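Long-range contact in amino acid ABC superfamily ATP binding cassette transporter, binding protein (Streptococcus pneumoniae, PDB 4H5G), which probably captures L-arginine outside the cell and hands it to a membrane ABC transporter for import: residues 97-102 with 227-232. Numbering follows the deposited sequence.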
loop_
_atom_site.group_PDB
_atom_site.type_symbol
_atom_site.label_atom_id
_atom_site.label_comp_id
_atom_site.label_asym_id
_atom_site.label_seq_id
_atom_site.Cartn_x
_atom_site.Cartn_y
_atom_site.Cartn_z
ATOM N N PRO A 97 7.256 9.746 -7.127
ATOM C CA PRO A 97 7.204 8.400 -6.540
ATOM C C PRO A 97 8.163 8.292 -5.350
ATOM O O PRO A 97 9.246 8.881 -5.411
ATOM C CB PRO A 97 7.752 7.508 -7.660
ATOM C CG PRO A 97 7.588 8.279 -8.896
ATOM C CD PRO A 97 7.612 9.732 -8.554
ATOM N N TYR A 98 7.783 7.566 -4.304
ATOM C CA TYR A 98 8.730 7.274 -3.229
ATOM C C TYR A 98 9.257 5.848 -3.271
ATOM O O TYR A 98 10.316 5.550 -2.714
ATOM C CB TYR A 98 8.128 7.595 -1.849
ATOM C CG TYR A 98 6.873 6.847 -1.474
ATOM C CD1 TYR A 98 6.941 5.573 -0.927
ATOM C CD2 TYR A 98 5.610 7.432 -1.627
ATOM C CE1 TYR A 98 5.797 4.884 -0.549
ATOM C CE2 TYR A 98 4.445 6.743 -1.244
ATOM C CZ TYR A 98 4.559 5.476 -0.702
ATOM O OH TYR A 98 3.418 4.783 -0.300
ATOM N N TYR A 99 8.518 4.953 -3.931
ATOM C CA TYR A 99 8.965 3.567 -4.096
ATOM C C TYR A 99 8.236 2.900 -5.256
ATOM O O TYR A 99 7.035 3.089 -5.435
ATOM C CB TYR A 99 8.708 2.756 -2.818
ATOM C CG TYR A 99 9.573 1.514 -2.706
ATOM C CD1 TYR A 99 10.943 1.618 -2.516
ATOM C CD2 TYR A 99 9.025 0.242 -2.788
ATOM C CE1 TYR A 99 11.751 0.493 -2.413
ATOM C CE2 TYR A 99 9.829 -0.888 -2.690
ATOM C CZ TYR A 99 11.188 -0.751 -2.502
ATOM O OH TYR A 99 11.996 -1.868 -2.391
ATOM N N GLU A 100 8.971 2.100 -6.018
ATOM C CA GLU A 100 8.398 1.379 -7.144
ATOM C C GLU A 100 8.661 -0.111 -6.958
ATOM O O GLU A 100 9.782 -0.526 -6.669
ATOM C CB GLU A 100 9.002 1.867 -8.462
ATOM C CG GLU A 100 8.547 1.060 -9.665
ATOM C CD GLU A 100 9.032 1.645 -10.975
ATOM O OE1 GLU A 100 9.557 2.776 -10.969
ATOM O OE2 GLU A 100 8.883 0.969 -12.008
ATOM N N ASN A 101 7.614 -0.916 -7.107
ATOM C CA ASN A 101 7.748 -2.362 -6.939
ATOM C C ASN A 101 6.845 -3.134 -7.895
ATOM O O ASN A 101 6.011 -2.545 -8.591
ATOM C CB ASN A 101 7.474 -2.763 -5.485
ATOM C CG ASN A 101 6.130 -2.301 -5.002
ATOM O OD1 ASN A 101 6.021 -1.318 -4.257
ATOM N ND2 ASN A 101 5.080 -2.996 -5.431
ATOM N N LYS A 102 7.026 -4.449 -7.927
ATOM C CA LYS A 102 6.238 -5.330 -8.778
ATOM C C LYS A 102 4.984 -5.780 -8.058
ATOM O O LYS A 102 4.778 -5.467 -6.885
ATOM C CB LYS A 102 7.055 -6.566 -9.153
ATOM C CG LYS A 102 8.360 -6.240 -9.845
ATOM C CD LYS A 102 8.102 -5.516 -11.145
ATOM C CE LYS A 102 9.401 -5.247 -11.880
ATOM N NZ LYS A 102 10.191 -6.499 -12.033
ATOM N N THR A 227 16.765 5.886 2.191
ATOM C CA THR A 227 16.069 5.781 3.476
ATOM C C THR A 227 14.755 5.021 3.380
ATOM O O THR A 227 14.362 4.317 4.319
ATOM C CB THR A 227 15.818 7.185 4.071
ATOM O OG1 THR A 227 17.060 7.907 4.088
ATOM C CG2 THR A 227 15.299 7.085 5.506
ATOM N N TYR A 228 14.042 5.169 2.268
ATOM C CA TYR A 228 12.760 4.470 2.175
ATOM C C TYR A 228 13.011 2.957 2.129
ATOM O O TYR A 228 12.338 2.185 2.825
ATOM C CB TYR A 228 11.867 4.949 1.012
ATOM C CG TYR A 228 10.455 4.425 1.219
ATOM C CD1 TYR A 228 9.537 5.133 1.979
ATOM C CD2 TYR A 228 10.082 3.181 0.735
ATOM C CE1 TYR A 228 8.255 4.632 2.211
ATOM C CE2 TYR A 228 8.807 2.667 0.961
ATOM C CZ TYR A 228 7.904 3.396 1.700
ATOM O OH TYR A 228 6.641 2.869 1.923
ATOM N N GLN A 229 14.005 2.541 1.348
ATOM C CA GLN A 229 14.444 1.138 1.362
ATOM C C GLN A 229 14.811 0.708 2.778
ATOM O O GLN A 229 14.415 -0.360 3.227
ATOM C CB GLN A 229 15.636 0.929 0.413
ATOM C CG GLN A 229 16.174 -0.512 0.357
ATOM C CD GLN A 229 15.182 -1.509 -0.214
ATOM O OE1 GLN A 229 15.152 -2.684 0.192
ATOM N NE2 GLN A 229 14.372 -1.059 -1.168
ATOM N N SER A 230 15.555 1.547 3.491
ATOM C CA SER A 230 15.928 1.209 4.870
ATOM C C SER A 230 14.705 1.081 5.790
ATOM O O SER A 230 14.662 0.208 6.670
ATOM C CB SER A 230 16.927 2.225 5.426
ATOM O OG SER A 230 18.180 2.112 4.773
ATOM N N TYR A 231 13.730 1.959 5.597
ATOM C CA TYR A 231 12.479 1.899 6.374
ATOM C C TYR A 231 11.756 0.582 6.136
ATOM O O TYR A 231 11.208 -0.009 7.065
ATOM C CB TYR A 231 11.511 3.014 5.947
ATOM C CG TYR A 231 11.807 4.436 6.384
ATOM C CD1 TYR A 231 12.671 4.727 7.430
ATOM C CD2 TYR A 231 11.170 5.501 5.744
ATOM C CE1 TYR A 231 12.902 6.060 7.815
ATOM C CE2 TYR A 231 11.389 6.811 6.122
ATOM C CZ TYR A 231 12.251 7.085 7.149
ATOM O OH TYR A 231 12.451 8.412 7.495
ATOM N N LEU A 232 11.706 0.145 4.880
ATOM C CA LEU A 232 11.047 -1.126 4.554
ATOM C C LEU A 232 11.755 -2.293 5.228
ATOM O O LEU A 232 11.111 -3.217 5.730
ATOM C CB LEU A 232 11.023 -1.350 3.038
ATOM C CG LEU A 232 10.103 -0.451 2.214
ATOM C CD1 LEU A 232 10.484 -0.556 0.745
ATOM C CD2 LEU A 232 8.636 -0.835 2.400
#
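Over one face of the Tyr99 ring sits a single methyl group, Leu232 CD1, 3.5 Å from the ring centroid and 18° off the normal: a CH-pi contact. At the edge of that ring, near its plane, lies the end of the Gln229 side chain, whose amide is probably turned over in the model, which leaves its polar contact with Tyr99 OH open. The Tyr228 ring has one face taken by Tyr98, whose CD1 lies 3.5 Å above its plane and displaced toward the rim. The two planes are inclined at 52°, so the rings meet at a slant. Tyr99 is also tilted against Tyr228; its CD1 comes within 3.7 Å of Tyr228 CD2, while CB rests against the same ring. Together the three tyrosines make an aromatic cluster. It joins the first turns of helix 227-235 to the loop leading from strand 92-94 into strand 103-108, a strand of the mixed five-stranded sheet in this type II periplasmic binding protein fold. The side chain of Tyr98 is about 8 Å from the bound arginine, too far to touch it. With chi1 at 60°, Tyr98 CG sits between the backbone N and the carbonyl carbon, and the CD1-CE1 side of the ring lies against Tyr228. On the helix, Tyr228 has CG swung opposite its own N, which carries the phenol past Tyr98 CE1 to Asp41, where its hydroxyl hydrogen-bonds to OD1. Tyr98 OH makes a weak hydrogen bond to the same carboxylate oxygen, and helix 40-52 adds Ala40 beside Tyr228 and Met44 beside Tyr98.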